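Local atomic coordinates of geranylgeranyl pyrophosphate synthase (Geoglobus acetivorans, PDB entry 5JFQ), a protein that builds geranylgeranyl diphosphate, with smaller amounts of farnesyl diphosphate, by successive magnesium-dependent additions of isopentenyl diphosphate to dimethylallyl diphosphate. Residues E149-F152 and M153-F157; L169-V172 and R173-G177; L201-Y204 and G205-G209. One frame throughout, in Å; residues are numbered along the deposited sequence.

In the fold
From the N terminus, three contacts follow in series, and none nests in or crosses another. None closes a loop, since each lies within a single helix. Interaction 1 is on helix 130-159, interaction 2 on helix 165-190 and interaction 3 on helix 195-221. These helices are consecutive in the chain, and the middle one touches both others. Between interactions 1 and 2, Q151 packs on K175, E149 on K174, and both D154 and F157 on M171. Between interactions 2 and 3, R173 packs on I206. Interactions 1 and 3 do not touch; their nearest atoms are about 11 Å apart. Residues 149-157 also meet the second subunit, which does not touch the other two contacts.

Interaction 1: E149-F152 and M153-F157; sequences EGQF and MDMSF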
loop_
_atom_site.group_PDB
_atom_site.type_symbol
_atom_site.label_atom_id
_atom_site.label_comp_id
_atom_site.label_asym_id
_atom_site.label_seq_id
_atom_site.Cartn_x
_atom_site.Cartn_y
_atom_site.Cartn_z
ATOM N N GLU B 149 -11.000 3.698 -3.793
ATOM C CA GLU B 149 -12.158 4.538 -4.051
ATOM C C GLU B 149 -13.446 3.723 -3.961
ATOM O O GLU B 149 -14.439 4.184 -3.392
ATOM C CB GLU B 149 -12.021 5.209 -5.419
ATOM C CG GLU B 149 -10.893 6.230 -5.500
ATOM C CD GLU B 149 -10.785 6.878 -6.872
ATOM O OE1 GLU B 149 -11.462 6.393 -7.806
ATOM O OE2 GLU B 149 -10.025 7.867 -7.024
ATOM N N GLY B 150 -13.428 2.490 -4.471
ATOM C CA GLY B 150 -14.606 1.644 -4.391
ATOM C C GLY B 150 -14.949 1.246 -2.966
ATOM O O GLY B 150 -16.090 1.412 -2.520
ATOM N N GLN B 151 -13.968 0.710 -2.234
ATOM C CA GLN B 151 -14.223 0.301 -0.856
ATOM C C GLN B 151 -14.743 1.467 -0.026
ATOM O O GLN B 151 -15.632 1.295 0.817
ATOM C CB GLN B 151 -12.955 -0.285 -0.234
ATOM C CG GLN B 151 -13.067 -0.627 1.264
ATOM C CD GLN B 151 -14.081 -1.737 1.570
ATOM O OE1 GLN B 151 -14.657 -2.345 0.665
ATOM N NE2 GLN B 151 -14.300 -2.001 2.860
ATOM N N PHE B 152 -14.214 2.664 -0.259
ATOM C CA PHE B 152 -14.758 3.830 0.423
ATOM C C PHE B 152 -16.184 4.125 -0.034
ATOM O O PHE B 152 -17.017 4.569 0.761
ATOM C CB PHE B 152 -13.843 5.021 0.181
ATOM C CG PHE B 152 -14.273 6.263 0.865
ATOM C CD1 PHE B 152 -13.909 6.500 2.175
ATOM C CD2 PHE B 152 -15.024 7.209 0.195
ATOM C CE1 PHE B 152 -14.308 7.658 2.811
ATOM C CE2 PHE B 152 -15.416 8.366 0.818
ATOM C CZ PHE B 152 -15.066 8.592 2.125
ATOM N N MET B 153 -16.489 3.873 -1.305
ATOM C CA MET B 153 -17.856 4.057 -1.776
ATOM C C MET B 153 -18.795 3.031 -1.147
ATOM O O MET B 153 -19.838 3.391 -0.590
ATOM C CB MET B 153 -17.899 3.974 -3.301
ATOM C CG MET B 153 -17.524 5.277 -3.969
ATOM S SD MET B 153 -17.087 5.101 -5.708
ATOM C CE MET B 153 -18.635 4.535 -6.383
ATOM N N ASP B 154 -18.424 1.747 -1.218
ATOM C CA ASP B 154 -19.237 0.677 -0.644
ATOM C C ASP B 154 -19.566 0.951 0.812
ATOM O O ASP B 154 -20.712 0.786 1.242
ATOM C CB ASP B 154 -18.496 -0.651 -0.774
ATOM C CG ASP B 154 -19.401 -1.831 -0.644
ATOM O OD1 ASP B 154 -20.588 -1.688 -0.993
ATOM O OD2 ASP B 154 -18.922 -2.905 -0.226
ATOM N N MET B 155 -18.568 1.365 1.590
ATOM C CA MET B 155 -18.798 1.599 3.006
ATOM C C MET B 155 -19.614 2.858 3.225
ATOM O O MET B 155 -20.468 2.899 4.119
ATOM C CB MET B 155 -17.473 1.681 3.746
ATOM C CG MET B 155 -16.691 0.388 3.716
ATOM S SD MET B 155 -15.298 0.477 4.839
ATOM C CE MET B 155 -14.603 2.061 4.364
ATOM N N SER B 156 -19.373 3.894 2.417
ATOM C CA SER B 156 -20.236 5.071 2.463
ATOM C C SER B 156 -21.693 4.711 2.189
ATOM O O SER B 156 -22.599 5.330 2.756
ATOM C CB SER B 156 -19.766 6.113 1.456
ATOM O OG SER B 156 -20.198 5.768 0.145
ATOM N N PHE B 157 -21.929 3.724 1.314
ATOM C CA PHE B 157 -23.286 3.291 0.992
ATOM C C PHE B 157 -24.030 2.821 2.240
ATOM O O PHE B 157 -25.226 3.102 2.397
ATOM C CB PHE B 157 -23.258 2.159 -0.043
ATOM C CG PHE B 157 -22.859 2.583 -1.443
ATOM C CD1 PHE B 157 -22.766 3.918 -1.799
ATOM C CD2 PHE B 157 -22.584 1.617 -2.413
ATOM C CE1 PHE B 157 -22.405 4.284 -3.100
ATOM C CE2 PHE B 157 -22.224 1.979 -3.710
ATOM C CZ PHE B 157 -22.138 3.311 -4.053
#
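Q151 and M155 lie one helical turn apart, and their side chains cross at a slant. The amide of Q151 approaches the thioether of M155, with Q151 NE2 3.3 Å from M155 SD. The first torsion of Q151 sets CG opposite the backbone N (chi1 174°), and a bend at chi2 (64°) then swings the amide toward M155. The M155 chain starts beside its own backbone N, which lays CG 3.2 Å from Q151 O. M153 does something similar one turn after E149: its CG is 3.3 Å from E149 O, and its sulfur lies near the same oxygen. The carboxylate of E149 turns the other way, and its OE2 is hydrogen-bonded to Y33 OH of the second subunit.

The residues belong to helix 130-159 of the all-helical isoprenoid synthase fold. The Q151 side packs on D84, M87 and D88 of helix 67-88. D84 and D88 probably bind the magnesium ions, as the outer aspartates of the DDxxD motif. L110 of the second subunit packs on both Q151 and M155, so this face also lines the dimer interface.

Regular helical bonds join the turns. D154 N gives the straightest, 2.7 Å to G150 O with an N-H...O angle of 170°. On another side, S156 OG turns back and donates to M153 O at 2.5 Å. That oxygen also accepts from F157 N at 2.8 Å, and it lies over one face of the F157 ring, toward the rim.

Interaction 2: L169-V172 and R173-G177; sequences LEMV and RKKTG
E170 faces R173 and K174 in a salt-bridge network along one side of the helix. K174 NZ donates to E170 OE2 at 3.0 Å, and the two side chains cross. R173 runs alongside E170 and points the same way, with the carboxylate near the edge of its guanidinium. E170 OE2 and R173 NH1 are modelled too close together, so the position of E170 OE2, and with it the detail of both bridges, is doubtful. E170 CG lies opposite the backbone N (chi1 -172°), and a bend at chi2 brings the carboxylate round to both bases. R173 has a second acid partner: its NH2 forms a salt bridge with E146 OE1 of helix 130-159.

This part of helix 165-190 contains a wider pi-type turn at 173-177. V172 O accepts T176 N at 3.1 Å and, weakly, G177 N. The turn carries K175 and T176, which probably bind dimethylallyl diphosphate. K175 NZ forms a salt bridge with D84, a probable magnesium ligand, and T176 OG1 has a weak bond to Q213.

In the apolar part, M171 and K175 run side by side, with M171 SD 3.8 Å from K175 CB. V172 CG2 lies 3.6 Å from T176 OG1, and the V172 side chain packs outward on I210 and Q213 of helix 195-221.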
loop_
_atom_site.group_PDB
_atom_site.type_symbol
_atom_site.label_atom_id
_atom_site.label_comp_id
_atom_site.label_asym_id
_atom_site.label_seq_id
_atom_site.Cartn_x
_atom_site.Cartn_y
_atom_site.Cartn_z
ATOM N N LEU B 169 -23.305 0.533 -9.167
ATOM C CA LEU B 169 -22.603 -0.221 -10.194
ATOM C C LEU B 169 -21.261 0.406 -10.528
ATOM O O LEU B 169 -20.340 -0.302 -10.955
ATOM C CB LEU B 169 -23.467 -0.354 -11.448
ATOM C CG LEU B 169 -24.542 -1.446 -11.409
ATOM C CD1 LEU B 169 -25.301 -1.470 -12.709
ATOM C CD2 LEU B 169 -23.950 -2.819 -11.109
ATOM N N GLU B 170 -21.125 1.720 -10.343
ATOM C CA GLU B 170 -19.795 2.307 -10.427
ATOM C C GLU B 170 -18.921 1.824 -9.278
ATOM O O GLU B 170 -17.714 1.610 -9.459
ATOM C CB GLU B 170 -19.878 3.834 -10.448
ATOM C CG GLU B 170 -18.536 4.502 -10.734
ATOM C CD GLU B 170 -17.816 3.880 -11.928
ATOM O OE1 GLU B 170 -18.494 3.540 -12.924
ATOM O OE2 GLU B 170 -16.575 3.725 -11.866
ATOM N N MET B 171 -19.522 1.603 -8.106
ATOM C CA MET B 171 -18.770 1.079 -6.975
ATOM C C MET B 171 -18.297 -0.337 -7.245
ATOM O O MET B 171 -17.149 -0.676 -6.947
ATOM C CB MET B 171 -19.613 1.129 -5.703
ATOM C CG MET B 171 -18.907 0.573 -4.489
ATOM S SD MET B 171 -19.045 -1.215 -4.354
ATOM C CE MET B 171 -20.834 -1.414 -4.194
ATOM N N VAL B 172 -19.173 -1.191 -7.775
ATOM C CA VAL B 172 -18.754 -2.564 -8.039
ATOM C C VAL B 172 -17.682 -2.584 -9.120
ATOM O O VAL B 172 -16.743 -3.393 -9.065
ATOM C CB VAL B 172 -19.958 -3.459 -8.402
ATOM C CG1 VAL B 172 -20.554 -3.059 -9.717
ATOM C CG2 VAL B 172 -19.512 -4.891 -8.503
ATOM N N ARG B 173 -17.779 -1.674 -10.090
ATOM C CA ARG B 173 -16.776 -1.602 -11.143
ATOM C C ARG B 173 -15.392 -1.337 -10.557
ATOM O O ARG B 173 -14.407 -1.981 -10.947
ATOM C CB ARG B 173 -17.174 -0.518 -12.150
ATOM C CG ARG B 173 -16.151 -0.232 -13.223
ATOM C CD ARG B 173 -16.292 1.186 -13.748
ATOM N NE ARG B 173 -15.010 1.639 -14.257
ATOM C CZ ARG B 173 -14.211 2.497 -13.632
ATOM N NH1 ARG B 173 -14.582 3.022 -12.473
ATOM N NH2 ARG B 173 -13.046 2.836 -14.175
ATOM N N LYS B 174 -15.308 -0.409 -9.599
ATOM C CA LYS B 174 -14.047 -0.119 -8.928
ATOM C C LYS B 174 -13.686 -1.202 -7.913
ATOM O O LYS B 174 -12.539 -1.661 -7.871
ATOM C CB LYS B 174 -14.120 1.237 -8.231
ATOM C CG LYS B 174 -14.253 2.447 -9.123
ATOM C CD LYS B 174 -14.102 3.696 -8.259
ATOM C CE LYS B 174 -14.118 4.983 -9.059
ATOM N NZ LYS B 174 -15.476 5.354 -9.547
ATOM N N LYS B 175 -14.650 -1.631 -7.090
ATOM C CA LYS B 175 -14.300 -2.406 -5.902
ATOM C C LYS B 175 -13.819 -3.801 -6.267
ATOM O O LYS B 175 -12.839 -4.295 -5.695
ATOM C CB LYS B 175 -15.485 -2.481 -4.930
ATOM C CG LYS B 175 -15.157 -3.168 -3.594
ATOM C CD LYS B 175 -13.855 -2.625 -2.980
ATOM C CE LYS B 175 -13.347 -3.447 -1.783
ATOM N NZ LYS B 175 -12.845 -4.817 -2.106
ATOM N N THR B 176 -14.488 -4.454 -7.214
ATOM C CA THR B 176 -14.064 -5.781 -7.625
ATOM C C THR B 176 -13.854 -5.937 -9.131
ATOM O O THR B 176 -13.286 -6.951 -9.548
ATOM C CB THR B 176 -15.071 -6.831 -7.130
ATOM O OG1 THR B 176 -16.369 -6.526 -7.649
ATOM C CG2 THR B 176 -15.136 -6.845 -5.583
ATOM N N GLY B 177 -14.241 -4.957 -9.946
ATOM C CA GLY B 177 -14.183 -5.084 -11.388
ATOM C C GLY B 177 -12.835 -4.771 -12.013
ATOM O O GLY B 177 -12.299 -5.593 -12.775
#

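Interaction 3: L201-Y204 and G205-G209; sequences LWNY and GIYSG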
loop_
_atom_site.group_PDB
_atom_site.type_symbol
_atom_site.label_atom_id
_atom_site.label_comp_id
_atom_site.label_asym_id
_atom_site.label_seq_id
_atom_site.Cartn_x
_atom_site.Cartn_y
_atom_site.Cartn_z
ATOM N N LEU B 201 -9.742 -6.694 -23.573
ATOM C CA LEU B 201 -9.540 -7.558 -22.415
ATOM C C LEU B 201 -9.927 -6.841 -21.141
ATOM O O LEU B 201 -10.425 -7.465 -20.199
ATOM C CB LEU B 201 -8.094 -8.018 -22.344
ATOM C CG LEU B 201 -7.753 -9.015 -23.445
ATOM C CD1 LEU B 201 -6.244 -9.186 -23.580
ATOM C CD2 LEU B 201 -8.434 -10.339 -23.138
ATOM N N TRP B 202 -9.697 -5.531 -21.104
ATOM C CA TRP B 202 -10.163 -4.712 -19.999
ATOM C C TRP B 202 -11.667 -4.865 -19.822
ATOM O O TRP B 202 -12.139 -5.370 -18.795
ATOM C CB TRP B 202 -9.771 -3.254 -20.263
ATOM C CG TRP B 202 -10.111 -2.223 -19.189
ATOM C CD1 TRP B 202 -10.946 -1.151 -19.326
ATOM C CD2 TRP B 202 -9.592 -2.152 -17.847
ATOM N NE1 TRP B 202 -10.989 -0.428 -18.156
ATOM C CE2 TRP B 202 -10.161 -1.017 -17.237
ATOM C CE3 TRP B 202 -8.704 -2.934 -17.109
ATOM C CZ2 TRP B 202 -9.873 -0.652 -15.927
ATOM C CZ3 TRP B 202 -8.419 -2.568 -15.816
ATOM C CH2 TRP B 202 -9.001 -1.440 -15.235
ATOM N N ASN B 203 -12.434 -4.465 -20.842
ATOM C CA ASN B 203 -13.891 -4.512 -20.745
ATOM C C ASN B 203 -14.376 -5.903 -20.357
ATOM O O ASN B 203 -15.269 -6.047 -19.513
ATOM C CB ASN B 203 -14.509 -4.062 -22.068
ATOM C CG ASN B 203 -14.571 -2.546 -22.196
ATOM O OD1 ASN B 203 -14.060 -1.819 -21.349
ATOM N ND2 ASN B 203 -15.206 -2.066 -23.259
ATOM N N TYR B 204 -13.766 -6.942 -20.926
ATOM C CA TYR B 204 -14.111 -8.299 -20.521
ATOM C C TYR B 204 -13.928 -8.489 -19.020
ATOM O O TYR B 204 -14.810 -9.024 -18.338
ATOM C CB TYR B 204 -13.263 -9.302 -21.289
ATOM C CG TYR B 204 -13.234 -10.666 -20.661
ATOM C CD1 TYR B 204 -14.208 -11.602 -20.948
ATOM C CD2 TYR B 204 -12.220 -11.024 -19.790
ATOM C CE1 TYR B 204 -14.170 -12.865 -20.382
ATOM C CE2 TYR B 204 -12.174 -12.277 -19.219
ATOM C CZ TYR B 204 -13.149 -13.194 -19.518
ATOM O OH TYR B 204 -13.109 -14.443 -18.947
ATOM N N GLY B 205 -12.784 -8.055 -18.487
ATOM C CA GLY B 205 -12.505 -8.289 -17.081
ATOM C C GLY B 205 -13.450 -7.537 -16.164
ATOM O O GLY B 205 -13.904 -8.074 -15.156
ATOM N N ILE B 206 -13.760 -6.288 -16.498
ATOM C CA ILE B 206 -14.676 -5.525 -15.665
ATOM C C ILE B 206 -16.039 -6.184 -15.652
ATOM O O ILE B 206 -16.610 -6.459 -14.588
ATOM C CB ILE B 206 -14.775 -4.075 -16.154
ATOM C CG1 ILE B 206 -13.475 -3.337 -15.870
ATOM C CG2 ILE B 206 -15.959 -3.387 -15.521
ATOM C CD1 ILE B 206 -12.783 -2.940 -17.122
ATOM N N TYR B 207 -16.582 -6.436 -16.840
ATOM C CA TYR B 207 -17.924 -6.992 -16.928
ATOM C C TYR B 207 -17.988 -8.341 -16.242
ATOM O O TYR B 207 -18.930 -8.619 -15.489
ATOM C CB TYR B 207 -18.349 -7.085 -18.388
ATOM C CG TYR B 207 -18.403 -5.722 -19.021
ATOM C CD1 TYR B 207 -18.718 -4.613 -18.258
ATOM C CD2 TYR B 207 -18.115 -5.538 -20.366
ATOM C CE1 TYR B 207 -18.766 -3.366 -18.805
ATOM C CE2 TYR B 207 -18.161 -4.282 -20.928
ATOM C CZ TYR B 207 -18.488 -3.196 -20.135
ATOM O OH TYR B 207 -18.538 -1.931 -20.676
ATOM N N SER B 208 -16.971 -9.171 -16.445
ATOM C CA SER B 208 -16.924 -10.412 -15.694
ATOM C C SER B 208 -16.949 -10.136 -14.199
ATOM O O SER B 208 -17.581 -10.873 -13.440
ATOM C CB SER B 208 -15.690 -11.204 -16.089
ATOM O OG SER B 208 -15.620 -11.281 -17.501
ATOM N N GLY B 209 -16.309 -9.050 -13.763
ATOM C CA GLY B 209 -16.292 -8.744 -12.344
ATOM C C GLY B 209 -17.665 -8.382 -11.816
ATOM O O GLY B 209 -18.140 -8.953 -10.830
#
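Helix 195-221 is a core helix of the all-helical isoprenoid synthase fold, and its largely buried stretch 201-209 pairs W202 with I206 and Y204 with S208, each one turn apart. The contact lies beside the substrate site rather than in it: the I206 side chain is about 8 Å from that of T176, which probably binds dimethylallyl diphosphate.

W202 and I206 make a CH-pi contact. I206 CD1 lies over one face of the five-membered ring of W202, though the closeness of the two is doubtful in the model. W202 CG is opposite the backbone N (chi1 -177°), which swings the indole to where I206 CD1 can lie over it.

S208 uses its hydroxyl on Y204. S208 OG donates to Y204 O at 2.5 Å, and S208 N donates to the same oxygen at 2.9 Å. The two donors come from opposite faces of the carbonyl plane. S208 OG is held beside its own backbone N (chi1 -49°), which also places it 3.5 Å above the Y204 ring, over its centre. The phenol oxygen is bound farther off, since Y204 OH bonds to L310 O.

N203 and Y207 run side by side, with N203 CB 3.8 Å from Y207 CE2. Their backbones are joined by Y207 N to N203 O, 3.0 Å and nearly straight at 170°.

Several helices surround this stretch. W202 packs on V178, I182 and S185 of helix 165-190. Y204 and S208 lie against A294 of helix 280-298 and A314 of helix 305-316. N203 also reaches helix 280-298, where it touches N297.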